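Local atomic coordinates of alkaline phosphatase D (Bacillus subtilis, PDB entry 2YEQ), a protein that hydrolyses phosphate esters, acting as a phosphodiesterase and alkaline phosphatase with iron and calcium in its active site. Residues Glu175-His186 / Arg234-His245. Residues are numbered along the deposited sequence; the frame is centred on the assembly and turned at random.
With NA (sodium ion), chain B; PE5 (3,6,9,12,15,18,21,24-octaoxahexacosan-1-ol), chain J; EDO (1,2-ethanediol), chain O; EDO (1,2-ethanediol), chain C.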
loop_
_atom_site.group_PDB
_atom_site.type_symbol
_atom_site.label_atom_id
_atom_site.label_comp_id
_atom_site.label_asym_id
_atom_site.label_seq_id
_atom_site.Cartn_x
_atom_site.Cartn_y
_atom_site.Cartn_z
ATOM N N GLU A 175 -1.683 2.103 22.330
ATOM C CA GLU A 175 -2.544 1.998 21.159
ATOM C C GLU A 175 -3.218 3.319 20.869
ATOM O O GLU A 175 -3.814 3.935 21.767
ATOM C CB GLU A 175 -3.600 0.888 21.336
ATOM C CG GLU A 175 -4.507 0.748 20.094
ATOM C CD GLU A 175 -5.481 -0.431 20.143
ATOM O OE1 GLU A 175 -5.568 -1.097 21.188
ATOM O OE2 GLU A 175 -6.189 -0.688 19.136
ATOM N N ILE A 176 -3.164 3.724 19.600
ATOM C CA ILE A 176 -3.583 5.029 19.174
ATOM C C ILE A 176 -5.093 5.145 18.936
ATOM O O ILE A 176 -5.697 4.293 18.283
ATOM C CB ILE A 176 -2.774 5.506 17.944
ATOM C CG1 ILE A 176 -2.960 4.583 16.726
ATOM C CG2 ILE A 176 -1.289 5.562 18.339
ATOM C CD1 ILE A 176 -2.090 5.035 15.473
ATOM N N ILE A 177 -5.689 6.203 19.491
ATOM C CA ILE A 177 -7.145 6.384 19.498
ATOM C C ILE A 177 -7.560 7.737 18.993
ATOM O O ILE A 177 -8.466 7.840 18.172
ATOM C CB ILE A 177 -7.717 6.224 20.930
ATOM C CG1 ILE A 177 -7.389 4.834 21.479
ATOM C CG2 ILE A 177 -9.239 6.517 20.947
ATOM C CD1 ILE A 177 -7.929 3.708 20.630
ATOM N N THR A 178 -6.926 8.790 19.490
ATOM C CA THR A 178 -7.324 10.159 19.145
ATOM C C THR A 178 -6.581 10.677 17.925
ATOM O O THR A 178 -5.553 10.118 17.511
ATOM C CB THR A 178 -6.974 11.123 20.282
ATOM O OG1 THR A 178 -5.569 11.128 20.422
ATOM C CG2 THR A 178 -7.602 10.687 21.624
ATOM N N LEU A 179 -7.071 11.772 17.377
ATOM C CA LEU A 179 -6.416 12.446 16.281
ATOM C C LEU A 179 -4.942 12.711 16.585
ATOM O O LEU A 179 -4.068 12.446 15.745
ATOM C CB LEU A 179 -7.147 13.730 15.913
ATOM C CG LEU A 179 -6.559 14.585 14.782
ATOM C CD1 LEU A 179 -6.466 13.836 13.441
ATOM C CD2 LEU A 179 -7.358 15.867 14.644
ATOM N N GLN A 180 -4.647 13.196 17.784
ATOM C CA GLN A 180 -3.266 13.500 18.129
ATOM C C GLN A 180 -2.444 12.210 18.175
ATOM O O GLN A 180 -1.320 12.189 17.711
ATOM C CB GLN A 180 -3.183 14.292 19.461
ATOM C CG GLN A 180 -2.081 15.344 19.513
ATOM C CD GLN A 180 -1.989 16.232 18.261
ATOM O OE1 GLN A 180 -2.982 16.784 17.792
ATOM N NE2 GLN A 180 -0.789 16.333 17.699
ATOM N N ASP A 181 -2.997 11.145 18.748
ATOM C CA ASP A 181 -2.343 9.848 18.776
ATOM C C ASP A 181 -1.957 9.386 17.327
ATOM O O ASP A 181 -0.842 8.927 17.099
ATOM C CB ASP A 181 -3.248 8.758 19.358
ATOM C CG ASP A 181 -3.569 8.914 20.849
ATOM O OD1 ASP A 181 -2.864 9.625 21.593
ATOM O OD2 ASP A 181 -4.536 8.233 21.279
ATOM N N TYR A 182 -2.894 9.502 16.399
ATOM C CA TYR A 182 -2.666 9.097 15.000
ATOM C C TYR A 182 -1.645 9.980 14.301
ATOM O O TYR A 182 -0.816 9.494 13.525
ATOM C CB TYR A 182 -3.986 9.068 14.189
ATOM C CG TYR A 182 -4.736 7.789 14.398
ATOM C CD1 TYR A 182 -4.441 6.651 13.638
ATOM C CD2 TYR A 182 -5.749 7.696 15.358
ATOM C CE1 TYR A 182 -5.117 5.443 13.847
ATOM C CE2 TYR A 182 -6.427 6.505 15.583
ATOM C CZ TYR A 182 -6.120 5.380 14.822
ATOM O OH TYR A 182 -6.809 4.216 15.049
ATOM N N ARG A 183 -1.717 11.277 14.550
ATOM C CA ARG A 183 -0.753 12.224 13.988
ATOM C C ARG A 183 0.666 11.893 14.452
ATOM O O ARG A 183 1.612 11.874 13.631
ATOM C CB ARG A 183 -1.106 13.655 14.372
ATOM C CG ARG A 183 -2.259 14.250 13.636
ATOM C CD ARG A 183 -2.685 15.565 14.322
ATOM N NE ARG A 183 -3.566 16.353 13.489
ATOM C CZ ARG A 183 -4.171 17.465 13.876
ATOM N NH1 ARG A 183 -4.006 17.937 15.106
ATOM N NH2 ARG A 183 -4.912 18.124 13.025
ATOM N N ASN A 184 0.810 11.613 15.748
ATOM C CA ASN A 184 2.101 11.288 16.308
ATOM C C ASN A 184 2.639 9.956 15.790
ATOM O O ASN A 184 3.853 9.790 15.580
ATOM C CB ASN A 184 2.073 11.322 17.845
ATOM C CG ASN A 184 1.896 12.735 18.392
ATOM O OD1 ASN A 184 2.087 13.709 17.663
ATOM N ND2 ASN A 184 1.498 12.848 19.667
ATOM N N ARG A 185 1.750 8.993 15.572
ATOM C CA ARG A 185 2.195 7.717 15.022
ATOM C C ARG A 185 2.654 7.914 13.559
ATOM O O ARG A 185 3.682 7.358 13.176
ATOM C CB ARG A 185 1.081 6.682 15.075
ATOM C CG ARG A 185 1.466 5.313 14.560
ATOM C CD ARG A 185 2.553 4.670 15.354
ATOM N NE ARG A 185 2.389 4.677 16.815
ATOM C CZ ARG A 185 1.828 3.723 17.550
ATOM N NH1 ARG A 185 1.283 2.645 16.977
ATOM N NH2 ARG A 185 1.814 3.849 18.890
ATOM N N HIS A 186 1.897 8.657 12.756
ATOM C CA HIS A 186 2.356 9.008 11.381
ATOM C C HIS A 186 3.724 9.699 11.413
ATOM O O HIS A 186 4.595 9.394 10.609
ATOM C CB HIS A 186 1.377 9.873 10.593
ATOM C CG HIS A 186 0.287 9.091 9.919
ATOM N ND1 HIS A 186 0.195 8.706 8.604
ATOM C CD2 HIS A 186 -0.781 8.570 10.492
ATOM C CE1 HIS A 186 -0.938 8.021 8.427
ATOM N NE2 HIS A 186 -1.524 7.893 9.574
ATOM N N ARG A 234 -12.881 6.893 16.048
ATOM C CA ARG A 234 -11.526 6.490 15.745
ATOM C C ARG A 234 -11.214 6.536 14.233
ATOM O O ARG A 234 -10.153 7.002 13.819
ATOM C CB ARG A 234 -11.307 5.109 16.296
ATOM C CG ARG A 234 -9.907 4.721 16.399
ATOM C CD ARG A 234 -9.805 3.397 17.020
ATOM N NE ARG A 234 -8.425 2.983 17.081
ATOM C CZ ARG A 234 -7.988 1.866 17.616
ATOM N NH1 ARG A 234 -8.817 1.006 18.197
ATOM N NH2 ARG A 234 -6.691 1.614 17.592
ATOM N N ARG A 235 -12.161 6.102 13.406
ATOM C CA ARG A 235 -11.975 6.149 11.971
ATOM C C ARG A 235 -11.876 7.575 11.451
ATOM O O ARG A 235 -11.053 7.858 10.573
ATOM C CB ARG A 235 -13.083 5.389 11.222
ATOM C CG ARG A 235 -12.684 5.007 9.806
ATOM C CD ARG A 235 -13.738 4.158 9.116
ATOM N NE ARG A 235 -14.688 4.946 8.333
ATOM C CZ ARG A 235 -15.588 4.420 7.507
ATOM N NH1 ARG A 235 -15.683 3.107 7.403
ATOM N NH2 ARG A 235 -16.399 5.193 6.810
ATOM N N ALA A 236 -12.677 8.481 11.991
ATOM C CA ALA A 236 -12.575 9.884 11.640
ATOM C C ALA A 236 -11.185 10.476 11.973
ATOM O O ALA A 236 -10.622 11.207 11.164
ATOM C CB ALA A 236 -13.716 10.727 12.317
ATOM N N ALA A 237 -10.665 10.165 13.149
ATOM C CA ALA A 237 -9.333 10.608 13.573
ATOM C C ALA A 237 -8.231 10.030 12.655
ATOM O O ALA A 237 -7.352 10.760 12.207
ATOM C CB ALA A 237 -9.078 10.202 14.996
ATOM N N ALA A 238 -8.302 8.723 12.403
ATOM C CA ALA A 238 -7.338 8.011 11.554
ATOM C C ALA A 238 -7.337 8.512 10.129
ATOM O O ALA A 238 -6.278 8.707 9.532
ATOM C CB ALA A 238 -7.627 6.512 11.572
ATOM N N TYR A 239 -8.524 8.697 9.562
ATOM C CA TYR A 239 -8.631 9.194 8.197
ATOM C C TYR A 239 -8.100 10.617 8.044
ATOM O O TYR A 239 -7.435 10.923 7.031
ATOM C CB TYR A 239 -10.069 9.103 7.676
ATOM C CG TYR A 239 -10.569 7.716 7.281
ATOM C CD1 TYR A 239 -9.802 6.580 7.460
ATOM C CD2 TYR A 239 -11.819 7.567 6.696
ATOM C CE1 TYR A 239 -10.277 5.305 7.064
ATOM C CE2 TYR A 239 -12.296 6.327 6.294
ATOM C CZ TYR A 239 -11.537 5.203 6.493
ATOM O OH TYR A 239 -12.004 3.960 6.104
ATOM N N GLN A 240 -8.396 11.488 9.018
ATOM C CA GLN A 240 -7.870 12.855 9.005
ATOM C C GLN A 240 -6.327 12.839 9.062
ATOM O O GLN A 240 -5.679 13.521 8.273
ATOM C CB GLN A 240 -8.420 13.721 10.162
ATOM C CG GLN A 240 -7.916 15.183 10.055
ATOM C CD GLN A 240 -8.637 16.187 10.968
ATOM O OE1 GLN A 240 -9.828 16.045 11.290
ATOM N NE2 GLN A 240 -7.921 17.245 11.338
ATOM N N ALA A 241 -5.761 12.072 9.980
ATOM C CA ALA A 241 -4.295 11.979 10.131
ATOM C C ALA A 241 -3.640 11.431 8.864
ATOM O O ALA A 241 -2.538 11.867 8.487
ATOM C CB ALA A 241 -3.912 11.123 11.298
ATOM N N TYR A 242 -4.328 10.504 8.194
ATOM C CA TYR A 242 -3.825 9.946 6.937
ATOM C C TYR A 242 -3.782 11.019 5.863
ATOM O O TYR A 242 -2.756 11.230 5.231
ATOM C CB TYR A 242 -4.707 8.783 6.499
ATOM C CG TYR A 242 -4.195 7.978 5.330
ATOM C CD1 TYR A 242 -3.340 6.917 5.522
ATOM C CD2 TYR A 242 -4.627 8.245 4.040
ATOM C CE1 TYR A 242 -2.870 6.157 4.430
ATOM C CE2 TYR A 242 -4.191 7.479 2.958
ATOM C CZ TYR A 242 -3.329 6.440 3.168
ATOM O OH TYR A 242 -2.920 5.688 2.089
ATOM N N TYR A 243 -4.894 11.725 5.672
ATOM C CA TYR A 243 -4.925 12.839 4.766
ATOM C C TYR A 243 -3.778 13.829 5.057
ATOM O O TYR A 243 -3.077 14.243 4.134
ATOM C CB TYR A 243 -6.275 13.587 4.789
ATOM C CG TYR A 243 -6.230 14.832 3.949
ATOM C CD1 TYR A 243 -6.399 14.769 2.563
ATOM C CD2 TYR A 243 -5.924 16.073 4.514
ATOM C CE1 TYR A 243 -6.311 15.900 1.778
ATOM C CE2 TYR A 243 -5.827 17.203 3.732
ATOM C CZ TYR A 243 -6.019 17.115 2.356
ATOM O OH TYR A 243 -5.932 18.248 1.567
ATOM N N GLU A 244 -3.641 14.233 6.321
ATOM C CA GLU A 244 -2.644 15.233 6.717
ATOM C C GLU A 244 -1.236 14.785 6.303
ATOM O O GLU A 244 -0.399 15.617 6.022
ATOM C CB GLU A 244 -2.717 15.511 8.228
ATOM C CG GLU A 244 -3.994 16.279 8.615
ATOM C CD GLU A 244 -4.290 16.349 10.089
ATOM O OE1 GLU A 244 -3.659 15.602 10.864
ATOM O OE2 GLU A 244 -5.194 17.158 10.469
ATOM N N HIS A 245 -0.978 13.480 6.272
ATOM C CA HIS A 245 0.366 12.988 6.004
ATOM C C HIS A 245 0.591 12.413 4.608
ATOM O O HIS A 245 1.679 11.953 4.311
ATOM C CB HIS A 245 0.800 11.991 7.078
ATOM C CG HIS A 245 0.988 12.634 8.411
ATOM N ND1 HIS A 245 -0.068 12.907 9.251
ATOM C CD2 HIS A 245 2.096 13.132 9.010
ATOM C CE1 HIS A 245 0.390 13.535 10.322
ATOM N NE2 HIS A 245 1.696 13.678 10.200
HETATM NA NA NA B . -6.922 -2.789 19.293
HETATM C C48 PE5 J . -12.449 5.470 24.155
HETATM C C50 PE5 J . -11.363 4.392 24.238
HETATM O O1 PE5 J . -11.443 3.428 23.169
HETATM C C1 PE5 J . -11.858 3.960 21.892
HETATM C C2 PE5 J . -11.598 2.977 20.735
HETATM O O2 PE5 J . -11.414 1.627 21.174
HETATM C C1 EDO O . -4.986 11.388 23.954
HETATM O O1 EDO O . -4.022 10.341 24.174
HETATM C C2 EDO O . -4.460 12.424 22.959
HETATM O O2 EDO O . -5.518 13.266 22.484
HETATM C C1 EDO C . -0.794 11.744 21.655
HETATM O O1 EDO C . -1.221 12.516 22.794
HETATM C C2 EDO C . 0.036 10.519 22.055
HETATM O O2 EDO C . 1.077 10.257 21.105
HETATM O O HOH W 1 -4.178 6.838 9.776
HETATM O O HOH W 2 -8.395 -2.310 20.869
HETATM O O HOH W 3 -7.898 -4.818 18.896
HETATM O O HOH W 4 -5.472 -3.343 17.662
#
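Tyr182 lies against Ala238 where helices 179-186 and 234-245 of the calcineurin-like phosphatase domain pack side by side, their axes at 36°, with knobs into holes. The ring takes the methyl CB of Ala238 over one face, a CH-pi contact with CB 3.8 Å from the ring centroid, while Ile176 CG1 covers the opposite face. Its hydroxyl OH accepts from Arg234 NE at 2.9 Å and also hydrogen-bonds to the carbonyl of Val213. The Arg234 chain stays extended from CG to NE, which lays one face of its guanidinium against Ile177 CD1 and takes NH2 on to Glu175; there NH2 makes a salt bridge to Glu175 OE2 at 2.8 Å, from the anti side but 27° out of the carboxylate plane. That same oxygen binds the sodium ion at 2.2 Å, in a site shared with Glu214, Gln517 and three waters, so Arg234 is a second-shell partner of the metal. Midway, the methyl of Ala241 drops between Leu179, Tyr182, Arg183 and His186. Leu179, with CG anti to the backbone N (chi1 179°), spreads CD1 toward Ala237 O and lays CD2 over the centre of the Arg183 guanidinium. Arg183 grips Glu244 side-on, NE to OE1 and NH2 to OE2; Gln240 NE2 reaches OE2 from the other face of the carboxylate. Beyond this salt bridge, His245 ND1 donates to Ala241 O, which lies near the plane of its ring, and His186 CB sits over one face, 3.5 Å from the His245 ring centroid.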